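Local coordinates for protein taurine dioxygenase (Burkholderia ambifaria, PDB 5VN6) that probably acts as an iron-dependent taurine dioxygenase of the TfdA family, and in this crystal holds a magnesium ion at its metal site, at residues G35-I40 against R67-L72; Y142-D147 against P243-R248; S161-F166 against A177-Y182; A217-R220 against D224-P227. All coordinates share one frame; numbering follows the deposited sequence.

Interaction 1: G35-I40 against R67-L72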
loop_
_atom_site.group_PDB
_atom_site.type_symbol
_atom_site.label_atom_id
_atom_site.label_comp_id
_atom_site.label_asym_id
_atom_site.label_seq_id
_atom_site.Cartn_x
_atom_site.Cartn_y
_atom_site.Cartn_z
ATOM N N GLY A 35 -12.040 26.888 -20.525
ATOM C CA GLY A 35 -11.844 27.209 -19.121
ATOM C C GLY A 35 -11.949 25.984 -18.231
ATOM O O GLY A 35 -11.094 25.754 -17.368
ATOM N N LEU A 36 -12.960 25.143 -18.469
ATOM C CA LEU A 36 -13.085 23.927 -17.674
ATOM C C LEU A 36 -11.868 23.029 -17.866
ATOM O O LEU A 36 -11.334 22.477 -16.895
ATOM C CB LEU A 36 -14.373 23.179 -18.024
ATOM C CG LEU A 36 -14.504 21.815 -17.323
ATOM C CD1 LEU A 36 -14.460 21.979 -15.807
ATOM C CD2 LEU A 36 -15.767 21.088 -17.726
ATOM N N PHE A 37 -11.399 22.881 -19.108
ATOM C CA PHE A 37 -10.234 22.028 -19.317
ATOM C C PHE A 37 -8.994 22.587 -18.639
ATOM O O PHE A 37 -8.185 21.821 -18.102
ATOM C CB PHE A 37 -9.921 21.815 -20.797
ATOM C CG PHE A 37 -8.722 20.947 -20.983
ATOM C CD1 PHE A 37 -8.809 19.595 -20.730
ATOM C CD2 PHE A 37 -7.491 21.490 -21.307
ATOM C CE1 PHE A 37 -7.710 18.779 -20.837
ATOM C CE2 PHE A 37 -6.379 20.681 -21.417
ATOM C CZ PHE A 37 -6.488 19.321 -21.181
ATOM N N ALA A 38 -8.791 23.908 -18.714
ATOM C CA ALA A 38 -7.642 24.527 -18.056
ATOM C C ALA A 38 -7.601 24.192 -16.567
ATOM O O ALA A 38 -6.552 23.811 -16.030
ATOM C CB ALA A 38 -7.668 26.043 -18.270
ATOM N N GLU A 39 -8.742 24.314 -15.886
ATOM C CA GLU A 39 -8.786 24.014 -14.459
ATOM C C GLU A 39 -8.476 22.543 -14.182
ATOM O O GLU A 39 -7.700 22.223 -13.275
ATOM C CB GLU A 39 -10.149 24.399 -13.892
ATOM C CG GLU A 39 -10.114 25.626 -12.992
ATOM C CD GLU A 39 -9.320 25.409 -11.710
ATOM O OE1 GLU A 39 -8.252 26.039 -11.564
ATOM O OE2 GLU A 39 -9.760 24.612 -10.850
ATOM N N ILE A 40 -9.071 21.633 -14.956
ATOM C CA ILE A 40 -8.777 20.214 -14.800
ATOM C C ILE A 40 -7.286 19.961 -14.960
ATOM O O ILE A 40 -6.682 19.194 -14.200
ATOM C CB ILE A 40 -9.595 19.394 -15.812
ATOM C CG1 ILE A 40 -11.095 19.528 -15.518
ATOM C CG2 ILE A 40 -9.141 17.939 -15.808
ATOM C CD1 ILE A 40 -11.982 18.711 -16.459
ATOM N N ARG A 67 -7.132 13.853 -25.843
ATOM C CA ARG A 67 -6.378 14.557 -26.868
ATOM C C ARG A 67 -6.090 16.007 -26.469
ATOM O O ARG A 67 -5.111 16.598 -26.932
ATOM C CB ARG A 67 -7.183 14.471 -28.168
ATOM C CG ARG A 67 -6.639 15.208 -29.319
ATOM C CD ARG A 67 -5.407 14.533 -29.842
ATOM N NE ARG A 67 -4.909 15.309 -30.965
ATOM C CZ ARG A 67 -4.212 16.427 -30.824
ATOM N NH1 ARG A 67 -3.938 16.880 -29.602
ATOM N NH2 ARG A 67 -3.799 17.098 -31.899
ATOM N N ARG A 68 -6.921 16.586 -25.603
ATOM C CA ARG A 68 -6.659 17.910 -25.045
ATOM C C ARG A 68 -5.340 17.995 -24.279
ATOM O O ARG A 68 -4.825 19.098 -24.081
ATOM C CB ARG A 68 -7.799 18.302 -24.113
ATOM C CG ARG A 68 -9.113 18.530 -24.783
ATOM C CD ARG A 68 -9.148 19.913 -25.347
ATOM N NE ARG A 68 -10.181 20.725 -24.719
ATOM C CZ ARG A 68 -10.149 22.051 -24.659
ATOM N NH1 ARG A 68 -9.135 22.724 -25.186
ATOM N NH2 ARG A 68 -11.140 22.707 -24.073
ATOM N N PHE A 69 -4.807 16.873 -23.783
ATOM C CA PHE A 69 -3.513 16.900 -23.108
ATOM C C PHE A 69 -2.334 16.814 -24.074
ATOM O O PHE A 69 -1.202 17.132 -23.685
ATOM C CB PHE A 69 -3.412 15.766 -22.088
ATOM C CG PHE A 69 -4.330 15.925 -20.908
ATOM C CD1 PHE A 69 -5.503 15.197 -20.824
ATOM C CD2 PHE A 69 -4.027 16.825 -19.899
ATOM C CE1 PHE A 69 -6.351 15.341 -19.738
ATOM C CE2 PHE A 69 -4.868 16.990 -18.814
ATOM C CZ PHE A 69 -6.036 16.239 -18.726
ATOM N N GLY A 70 -2.568 16.357 -25.290
ATOM C CA GLY A 70 -1.523 16.215 -26.284
ATOM C C GLY A 70 -1.878 15.082 -27.222
ATOM O O GLY A 70 -2.880 14.394 -27.046
ATOM N N GLU A 71 -1.019 14.893 -28.223
ATOM C CA GLU A 71 -1.194 13.773 -29.136
ATOM C C GLU A 71 -1.269 12.466 -28.351
ATOM O O GLU A 71 -0.637 12.305 -27.303
ATOM C CB GLU A 71 -0.036 13.721 -30.140
ATOM N N LEU A 72 -2.050 11.530 -28.866
ATOM C CA LEU A 72 -2.283 10.254 -28.220
ATOM C C LEU A 72 -1.361 9.195 -28.815
ATOM O O LEU A 72 -0.991 9.257 -29.991
ATOM C CB LEU A 72 -3.746 9.833 -28.387
ATOM C CG LEU A 72 -4.802 10.839 -27.934
ATOM C CD1 LEU A 72 -6.199 10.274 -28.134
ATOM C CD2 LEU A 72 -4.583 11.216 -26.470
#

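Interaction 2: Y142-D147 against P243-R248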
loop_
_atom_site.group_PDB
_atom_site.type_symbol
_atom_site.label_atom_id
_atom_site.label_comp_id
_atom_site.label_asym_id
_atom_site.label_seq_id
_atom_site.Cartn_x
_atom_site.Cartn_y
_atom_site.Cartn_z
ATOM N N TYR A 142 10.767 11.628 -3.658
ATOM C CA TYR A 142 12.066 12.283 -3.780
ATOM C C TYR A 142 12.265 13.308 -2.672
ATOM O O TYR A 142 13.306 13.320 -2.004
ATOM C CB TYR A 142 12.212 12.993 -5.134
ATOM C CG TYR A 142 13.532 13.759 -5.135
ATOM C CD1 TYR A 142 14.736 13.098 -5.399
ATOM C CD2 TYR A 142 13.591 15.090 -4.756
ATOM C CE1 TYR A 142 15.951 13.755 -5.340
ATOM C CE2 TYR A 142 14.819 15.775 -4.699
ATOM C CZ TYR A 142 15.986 15.099 -4.992
ATOM O OH TYR A 142 17.208 15.736 -4.929
ATOM N N GLU A 143 11.281 14.201 -2.496
ATOM C CA GLU A 143 11.467 15.324 -1.583
ATOM C C GLU A 143 11.821 14.856 -0.175
ATOM O O GLU A 143 12.621 15.503 0.509
ATOM C CB GLU A 143 10.214 16.198 -1.564
ATOM C CG GLU A 143 10.273 17.367 -0.587
ATOM C CD GLU A 143 11.413 18.338 -0.877
ATOM O OE1 GLU A 143 11.845 19.033 0.069
ATOM O OE2 GLU A 143 11.878 18.408 -2.039
ATOM N N ASN A 144 11.275 13.722 0.264
ATOM C CA ASN A 144 11.483 13.235 1.627
ATOM C C ASN A 144 12.708 12.338 1.796
ATOM O O ASN A 144 13.001 11.941 2.928
ATOM C CB ASN A 144 10.240 12.480 2.116
ATOM C CG ASN A 144 9.048 13.377 2.254
ATOM O OD1 ASN A 144 9.194 14.581 2.409
ATOM N ND2 ASN A 144 7.861 12.799 2.232
ATOM N N LEU A 145 13.419 12.001 0.726
ATOM C CA LEU A 145 14.676 11.272 0.869
ATOM C C LEU A 145 15.611 12.000 1.826
ATOM O O LEU A 145 15.520 13.225 1.969
ATOM C CB LEU A 145 15.371 11.094 -0.484
ATOM C CG LEU A 145 14.683 10.160 -1.473
ATOM C CD1 LEU A 145 15.408 10.249 -2.830
ATOM C CD2 LEU A 145 14.625 8.706 -0.950
ATOM N N PRO A 146 16.483 11.281 2.530
ATOM C CA PRO A 146 17.475 11.954 3.376
ATOM C C PRO A 146 18.539 12.648 2.544
ATOM O O PRO A 146 18.810 12.271 1.396
ATOM C CB PRO A 146 18.068 10.819 4.223
ATOM C CG PRO A 146 17.616 9.558 3.601
ATOM C CD PRO A 146 16.385 9.836 2.808
ATOM N N ASP A 147 19.146 13.679 3.146
ATOM C CA ASP A 147 20.095 14.514 2.417
ATOM C C ASP A 147 21.207 13.701 1.768
ATOM O O ASP A 147 21.592 13.969 0.624
ATOM C CB ASP A 147 20.706 15.569 3.347
ATOM C CG ASP A 147 19.715 16.629 3.744
ATOM O OD1 ASP A 147 18.744 16.827 2.982
ATOM O OD2 ASP A 147 19.913 17.269 4.802
ATOM N N PRO A 243 3.013 3.895 2.438
ATOM C CA PRO A 243 1.603 4.303 2.359
ATOM C C PRO A 243 1.384 5.803 2.407
ATOM O O PRO A 243 0.394 6.285 1.834
ATOM C CB PRO A 243 0.970 3.595 3.565
ATOM C CG PRO A 243 1.849 2.375 3.758
ATOM C CD PRO A 243 3.242 2.877 3.476
ATOM N N GLU A 244 2.285 6.557 3.052
ATOM C CA GLU A 244 2.163 8.017 3.102
ATOM C C GLU A 244 2.092 8.651 1.717
ATOM O O GLU A 244 1.551 9.750 1.572
ATOM C CB GLU A 244 3.344 8.622 3.865
ATOM C CG GLU A 244 3.114 8.722 5.374
ATOM C CD GLU A 244 3.301 7.393 6.089
ATOM O OE1 GLU A 244 3.742 6.411 5.427
ATOM O OE2 GLU A 244 3.011 7.329 7.305
ATOM N N TYR A 245 2.638 7.999 0.700
ATOM C CA TYR A 245 2.697 8.574 -0.643
ATOM C C TYR A 245 1.583 8.072 -1.543
ATOM O O TYR A 245 1.569 8.402 -2.737
ATOM C CB TYR A 245 4.043 8.240 -1.307
ATOM C CG TYR A 245 5.257 8.597 -0.491
ATOM C CD1 TYR A 245 5.220 9.646 0.446
ATOM C CD2 TYR A 245 6.457 7.890 -0.662
ATOM C CE1 TYR A 245 6.356 9.972 1.209
ATOM C CE2 TYR A 245 7.580 8.211 0.075
ATOM C CZ TYR A 245 7.528 9.258 1.004
ATOM O OH TYR A 245 8.658 9.565 1.728
ATOM N N GLN A 246 0.657 7.279 -1.006
ATOM C CA GLN A 246 -0.214 6.444 -1.815
ATOM C C GLN A 246 -1.666 6.897 -1.731
ATOM O O GLN A 246 -2.114 7.494 -0.746
ATOM C CB GLN A 246 -0.128 4.966 -1.383
ATOM C CG GLN A 246 1.209 4.305 -1.695
ATOM C CD GLN A 246 1.282 2.903 -1.108
ATOM O OE1 GLN A 246 0.367 2.472 -0.426
ATOM N NE2 GLN A 246 2.394 2.217 -1.317
ATOM N N VAL A 247 -2.411 6.553 -2.779
ATOM C CA VAL A 247 -3.865 6.599 -2.758
ATOM C C VAL A 247 -4.359 5.307 -3.386
ATOM O O VAL A 247 -3.700 4.734 -4.259
ATOM C CB VAL A 247 -4.434 7.846 -3.486
ATOM C CG1 VAL A 247 -4.028 7.898 -4.999
ATOM C CG2 VAL A 247 -5.935 7.912 -3.337
ATOM N N ARG A 248 -5.516 4.834 -2.921
ATOM C CA ARG A 248 -6.127 3.601 -3.406
ATOM C C ARG A 248 -7.537 3.899 -3.883
ATOM O O ARG A 248 -8.329 4.482 -3.145
ATOM C CB ARG A 248 -6.153 2.511 -2.322
ATOM C CG ARG A 248 -6.807 1.207 -2.800
ATOM C CD ARG A 248 -6.219 -0.010 -2.110
ATOM N NE ARG A 248 -6.889 -1.250 -2.496
ATOM C CZ ARG A 248 -6.397 -2.471 -2.277
ATOM N NH1 ARG A 248 -7.072 -3.545 -2.668
ATOM N NH2 ARG A 248 -5.226 -2.621 -1.683
#

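Interaction 3: S161-F166 against A177-Y182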
loop_
_atom_site.group_PDB
_atom_site.type_symbol
_atom_site.label_atom_id
_atom_site.label_comp_id
_atom_site.label_asym_id
_atom_site.label_seq_id
_atom_site.Cartn_x
_atom_site.Cartn_y
_atom_site.Cartn_z
ATOM N N SER A 161 13.960 -1.702 -18.631
ATOM C CA SER A 161 14.055 -2.767 -19.619
ATOM C C SER A 161 12.704 -3.421 -19.852
ATOM O O SER A 161 12.069 -3.893 -18.909
ATOM C CB SER A 161 15.078 -3.826 -19.177
ATOM O OG SER A 161 14.962 -4.985 -19.971
ATOM N N ILE A 162 12.285 -3.494 -21.117
ATOM C CA ILE A 162 11.133 -4.338 -21.389
ATOM C C ILE A 162 11.591 -5.784 -21.525
ATOM O O ILE A 162 10.817 -6.714 -21.246
ATOM C CB ILE A 162 10.359 -3.865 -22.632
ATOM C CG1 ILE A 162 9.000 -4.564 -22.693
ATOM C CG2 ILE A 162 11.132 -4.186 -23.914
ATOM C CD1 ILE A 162 8.060 -3.998 -23.723
ATOM N N GLU A 163 12.853 -5.990 -21.924
ATOM C CA GLU A 163 13.408 -7.335 -22.026
ATOM C C GLU A 163 13.236 -8.119 -20.731
ATOM O O GLU A 163 12.824 -9.285 -20.749
ATOM C CB GLU A 163 14.894 -7.279 -22.392
ATOM C CG GLU A 163 15.519 -8.653 -22.298
ATOM C CD GLU A 163 17.010 -8.689 -22.530
ATOM O OE1 GLU A 163 17.727 -7.761 -22.116
ATOM O OE2 GLU A 163 17.464 -9.669 -23.146
ATOM N N ALA A 164 13.586 -7.501 -19.597
ATOM C CA ALA A 164 13.617 -8.185 -18.310
ATOM C C ALA A 164 12.265 -8.213 -17.606
ATOM O O ALA A 164 12.136 -8.872 -16.564
ATOM C CB ALA A 164 14.670 -7.542 -17.392
ATOM N N SER A 165 11.262 -7.515 -18.128
ATOM C CA SER A 165 9.934 -7.598 -17.532
ATOM C C SER A 165 9.018 -8.393 -18.461
ATOM O O SER A 165 8.826 -9.597 -18.257
ATOM C CB SER A 165 9.378 -6.198 -17.236
ATOM O OG SER A 165 9.530 -5.330 -18.357
ATOM N N PHE A 166 8.460 -7.743 -19.488
ATOM C CA PHE A 166 7.518 -8.417 -20.387
ATOM C C PHE A 166 8.197 -9.506 -21.220
ATOM O O PHE A 166 7.592 -10.545 -21.508
ATOM C CB PHE A 166 6.832 -7.397 -21.300
ATOM C CG PHE A 166 5.798 -6.565 -20.602
ATOM C CD1 PHE A 166 6.167 -5.437 -19.879
ATOM C CD2 PHE A 166 4.457 -6.925 -20.635
ATOM C CE1 PHE A 166 5.218 -4.662 -19.223
ATOM C CE2 PHE A 166 3.499 -6.157 -19.973
ATOM C CZ PHE A 166 3.885 -5.022 -19.266
ATOM N N ALA A 177 14.357 -10.449 -29.879
ATOM C CA ALA A 177 13.736 -9.580 -30.878
ATOM C C ALA A 177 13.031 -8.403 -30.214
ATOM O O ALA A 177 13.156 -7.256 -30.659
ATOM C CB ALA A 177 12.747 -10.376 -31.734
ATOM N N LEU A 178 12.287 -8.670 -29.141
ATOM C CA LEU A 178 11.653 -7.587 -28.401
ATOM C C LEU A 178 12.691 -6.584 -27.911
ATOM O O LEU A 178 12.481 -5.367 -27.988
ATOM C CB LEU A 178 10.856 -8.158 -27.235
ATOM C CG LEU A 178 10.077 -7.125 -26.421
ATOM C CD1 LEU A 178 8.897 -6.633 -27.252
ATOM C CD2 LEU A 178 9.622 -7.749 -25.118
ATOM N N LYS A 179 13.826 -7.074 -27.417
ATOM C CA LYS A 179 14.876 -6.176 -26.942
ATOM C C LYS A 179 15.430 -5.324 -28.077
ATOM O O LYS A 179 15.692 -4.130 -27.892
ATOM C CB LYS A 179 15.995 -6.981 -26.281
ATOM C CG LYS A 179 17.155 -6.141 -25.751
ATOM C CD LYS A 179 18.341 -7.031 -25.386
ATOM C CE LYS A 179 19.449 -6.234 -24.717
ATOM N NZ LYS A 179 19.047 -5.857 -23.321
ATOM N N ALA A 180 15.641 -5.927 -29.251
ATOM C CA ALA A 180 16.120 -5.166 -30.399
ATOM C C ALA A 180 15.119 -4.087 -30.785
ATOM O O ALA A 180 15.502 -2.973 -31.150
ATOM C CB ALA A 180 16.400 -6.099 -31.580
ATOM N N GLN A 181 13.828 -4.404 -30.702
ATOM C CA GLN A 181 12.794 -3.421 -31.001
ATOM C C GLN A 181 12.805 -2.266 -29.998
ATOM O O GLN A 181 12.606 -1.110 -30.383
ATOM C CB GLN A 181 11.440 -4.125 -31.035
ATOM C CG GLN A 181 10.262 -3.271 -31.404
ATOM C CD GLN A 181 8.983 -4.085 -31.454
ATOM O OE1 GLN A 181 8.978 -5.271 -31.121
ATOM N NE2 GLN A 181 7.891 -3.454 -31.866
ATOM N N TYR A 182 13.004 -2.551 -28.700
ATOM C CA TYR A 182 13.024 -1.513 -27.659
ATOM C C TYR A 182 14.251 -1.650 -26.765
ATOM O O TYR A 182 14.156 -2.214 -25.665
ATOM C CB TYR A 182 11.760 -1.547 -26.791
ATOM C CG TYR A 182 10.462 -1.513 -27.559
ATOM C CD1 TYR A 182 9.978 -0.319 -28.085
ATOM C CD2 TYR A 182 9.708 -2.664 -27.739
ATOM C CE1 TYR A 182 8.788 -0.279 -28.801
ATOM C CE2 TYR A 182 8.510 -2.633 -28.432
ATOM C CZ TYR A 182 8.056 -1.440 -28.970
ATOM O OH TYR A 182 6.866 -1.411 -29.665
HETATM O O HOH W 1 13.487 -1.271 -22.980
HETATM O O HOH W 2 14.448 -4.122 -23.544
#

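Interaction 4: A217-R220 against D224-P227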
loop_
_atom_site.group_PDB
_atom_site.type_symbol
_atom_site.label_atom_id
_atom_site.label_comp_id
_atom_site.label_asym_id
_atom_site.label_seq_id
_atom_site.Cartn_x
_atom_site.Cartn_y
_atom_site.Cartn_z
ATOM N N ALA A 217 34.085 8.294 -5.941
ATOM C CA ALA A 217 33.375 8.871 -4.811
ATOM C C ALA A 217 32.506 7.836 -4.115
ATOM O O ALA A 217 32.306 7.910 -2.897
ATOM C CB ALA A 217 32.527 10.052 -5.280
ATOM N N ARG A 218 32.014 6.846 -4.857
ATOM C CA ARG A 218 31.110 5.860 -4.286
ATOM C C ARG A 218 31.750 4.506 -4.023
ATOM O O ARG A 218 31.202 3.733 -3.239
ATOM C CB ARG A 218 29.914 5.641 -5.213
ATOM C CG ARG A 218 29.094 6.867 -5.488
ATOM C CD ARG A 218 27.896 6.486 -6.328
ATOM N NE ARG A 218 27.090 7.654 -6.643
ATOM C CZ ARG A 218 27.186 8.323 -7.782
ATOM N NH1 ARG A 218 26.408 9.375 -7.989
ATOM N NH2 ARG A 218 28.042 7.919 -8.725
ATOM N N VAL A 219 32.873 4.180 -4.650
ATOM C CA VAL A 219 33.381 2.814 -4.624
ATOM C C VAL A 219 34.808 2.820 -4.091
ATOM O O VAL A 219 35.732 3.300 -4.765
ATOM C CB VAL A 219 33.305 2.149 -6.005
ATOM C CG1 VAL A 219 34.026 0.790 -5.996
ATOM C CG2 VAL A 219 31.844 2.003 -6.427
ATOM N N ARG A 220 34.992 2.244 -2.901
ATOM C CA ARG A 220 36.315 1.983 -2.347
ATOM C C ARG A 220 36.772 0.578 -2.730
ATOM O O ARG A 220 37.899 0.377 -3.201
ATOM C CB ARG A 220 36.294 2.131 -0.813
ATOM C CG ARG A 220 35.424 3.277 -0.238
ATOM C CD ARG A 220 34.995 2.999 1.240
ATOM N NE ARG A 220 34.243 1.735 1.350
ATOM C CZ ARG A 220 33.921 1.124 2.490
ATOM N NH1 ARG A 220 34.279 1.647 3.663
ATOM N NH2 ARG A 220 33.233 -0.010 2.463
ATOM N N ASP A 224 31.282 -2.406 -2.483
ATOM C CA ASP A 224 30.601 -1.109 -2.597
ATOM C C ASP A 224 29.851 -0.981 -3.933
ATOM O O ASP A 224 28.794 -0.340 -4.006
ATOM C CB ASP A 224 31.609 0.046 -2.480
ATOM C CG ASP A 224 32.259 0.141 -1.121
ATOM O OD1 ASP A 224 31.620 -0.257 -0.110
ATOM O OD2 ASP A 224 33.418 0.618 -1.071
ATOM N N ALA A 225 30.402 -1.545 -5.012
ATOM C CA ALA A 225 29.734 -1.433 -6.313
ATOM C C ALA A 225 28.650 -2.498 -6.467
ATOM O O ALA A 225 27.535 -2.210 -6.917
ATOM C CB ALA A 225 30.760 -1.540 -7.451
ATOM N N ASN A 226 28.957 -3.722 -6.100
ATOM C CA ASN A 226 28.020 -4.822 -6.266
ATOM C C ASN A 226 28.178 -5.722 -5.049
ATOM O O ASN A 226 29.238 -6.336 -4.877
ATOM C CB ASN A 226 28.293 -5.564 -7.588
ATOM C CG ASN A 226 27.030 -6.220 -8.168
ATOM O OD1 ASN A 226 25.997 -6.309 -7.493
ATOM N ND2 ASN A 226 27.115 -6.689 -9.421
ATOM N N PRO A 227 27.163 -5.845 -4.176
ATOM C CA PRO A 227 25.748 -5.472 -4.255
ATOM C C PRO A 227 25.390 -4.010 -3.956
ATOM O O PRO A 227 24.199 -3.688 -3.986
ATOM C CB PRO A 227 25.115 -6.354 -3.161
ATOM C CG PRO A 227 26.193 -6.407 -2.077
ATOM C CD PRO A 227 27.516 -6.401 -2.845
#

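Interaction 1: G35-I40 against R67-L72
F37 lays one face of its ring over the aliphatic start of R68, whose CB stands 3.5 Å from the ring centroid, a CH-pi contact over the face and displaced toward the rim at CE1 and CZ. The R68 chain then runs back along F37, bending at chi2 and chi3, and this brings the guanidinium over F37 CB, with R68 NH2 3.6 Å from that carbon. Ring and guanidinium planes differ by only 21°. Across the contact the ring also meets F69. Here F37 presents an edge: its CZ lies over the centre of the F69 ring, 3.7 Å from F69 CE2, and the planes meet at 63° with centroids 4.9 Å apart, a T-shaped pair. With CG anti to the backbone N (chi1 180°), F37 reaches out from its helix and enters the corner formed by R68 and F69. The charged end of R68 is held by D34 and by the carbonyl of A30. Away from the metal site of this cupin-type fold, the contact packs helix 34-47 against the turn R67-G70 that ends helix 59-67; F65 of that helix also touches F37, and I284 of strand 278-284, in the seven-stranded sheet, touches F69.

Interaction 2: Y142-D147 against P243-R248
N144 meets Y245 first through its CB, which lies 3.3 Å from Y245 OH. From there the side chain turns back along the tyrosine, because a chi1 of -66° sets CG opposite the carbonyl carbon. N144 CG is already more distant, 3.9 Å from Y245 OH, and the amide nitrogen comes in again: N144 ND2 is 3.4 Å from Y245 CE1 and the same 3.4 Å from Y245 OH. The two side chains therefore overlap while pointing opposite ways, with the asparagine amide running alongside the phenol end of the ring. Amide and ring planes are 39° apart, and ND2 approaches the ring obliquely. Y245, for its part, offers just CE1, CZ and OH to this contact. The backbones stay well separated, the nearest CA atoms, those of N144 and Y245, being 10.2 Å apart, so the tyrosine side chain spans most of the gap.

N144 follows helix 138-143, and Y245 closes the 3-10 segment just before strand 246-249; the backbone of Y245 also bonds to N137 at the end of strand 133-137. Next to Y245, E244 bonds to Y267 and to the backbone N of M270 of the second subunit, which places the tyrosine close to the dimer interface. Its side chain is about 12 Å from that of the metal ligand H266, so the contact is outside the first shell. With 90 Å² buried in total and one side chain from each segment involved, the chemistry implied is a small side-by-side meeting of a polar amide with a phenol.

Interaction 3: S161-F166 against A177-Y182
The E163 carboxylate is met from above its plane: K179 NZ sits 43° out of it and 2.6 Å from E163 OE1 in a hydrogen-bonded salt bridge. The lysine is extended until chi4 (73°), where its last bond turns NZ to the acid; K179 CD also passes 3.6 Å from E163 CD. The second flat group, the Y182 ring, is approached obliquely by I162 CG2 and has Q181 CG over one face, displaced toward the rim. A separate apolar patch has I162 CG2 touching both L178 CG and Y182 CB at 4.0 Å, the isoleucine and leucine crossing at about a right angle. One water accepts from I162 N, another from E163 N, and both lie 2.9 Å from Y182 O, to which either may donate. S161 OG takes the N-H of A164 at 2.9 Å, an ST motif at the start of the turn. Both charges have second partners, R175 for E163 and D184 for K179, and W111 packs edge-to-face with Y182. The I162 side chain is about 12 Å from the bound magnesium ion, near the site without touching it. The contact ties the loop after strand 157-160 to the last turns of helix 172-181, just ahead of strand 185-192 in the same four-stranded sheet.

Interaction 4: A217-R220 against D224-P227
R220 and D224 cross at about a right angle, and the guanidinium meets the carboxylate side-on, with the two planes turned 36° apart. NE supplies the straighter bond: R220 NE lies 2.8 Å from D224 OD2 with an N-H...O angle of 177°, and OD2 sits in the guanidinium plane, although the nitrogen meets it on the syn side and tilted out of the carboxylate plane. R220 NH2 reaches D224 OD1 at 3.0 Å on a syn lone pair, but this bond is more bent (146°), and OD1 is tilted from the guanidinium plane. The arginine chain bends at chi3, which turns NE and NH2 so that the edge of the guanidinium faces the acid. A third bond comes from the backbone, R220 N to D224 OD2 at 2.9 Å, on the anti lone pair of that oxygen. Beside this polar grip, V219 CG2 packs on A225 CB at 3.8 Å, and D224 CB lies 3.9 Å from V219 CA.

The acid lies in the short, weakly bonded helical turn 222-225 and R220 in the loop just before it; R218, on the same loop, has its own partner in D155. V221 N is a further donor to D224 OD2. This oxygen therefore accepts from two backbone N-H groups as well as from the arginine, a pattern that fixes the rotation of the carboxylate and would be expected to stabilise its negative charge.

In the fold
None of the four contacts is fully buried. Interactions 1 and 2 are partly buried, whereas 3 and 4 lie at the surface. Interactions 1 and 3 each pack a helix against a turn or loop; interaction 4 closes a short loop onto the helical turn that follows it, and interaction 2 joins a helix end to the approach of a strand. Chemistry follows place: interaction 1 is mainly aromatic and interaction 2 a slight amide-phenol meeting, while the surface pair each contain a salt bridge, with water links and an apolar patch in interaction 3 and backbone donors in interaction 4. No two share a segment or touch. Along the chain, 3 and 4 are nested in the loop that interaction 2 closes.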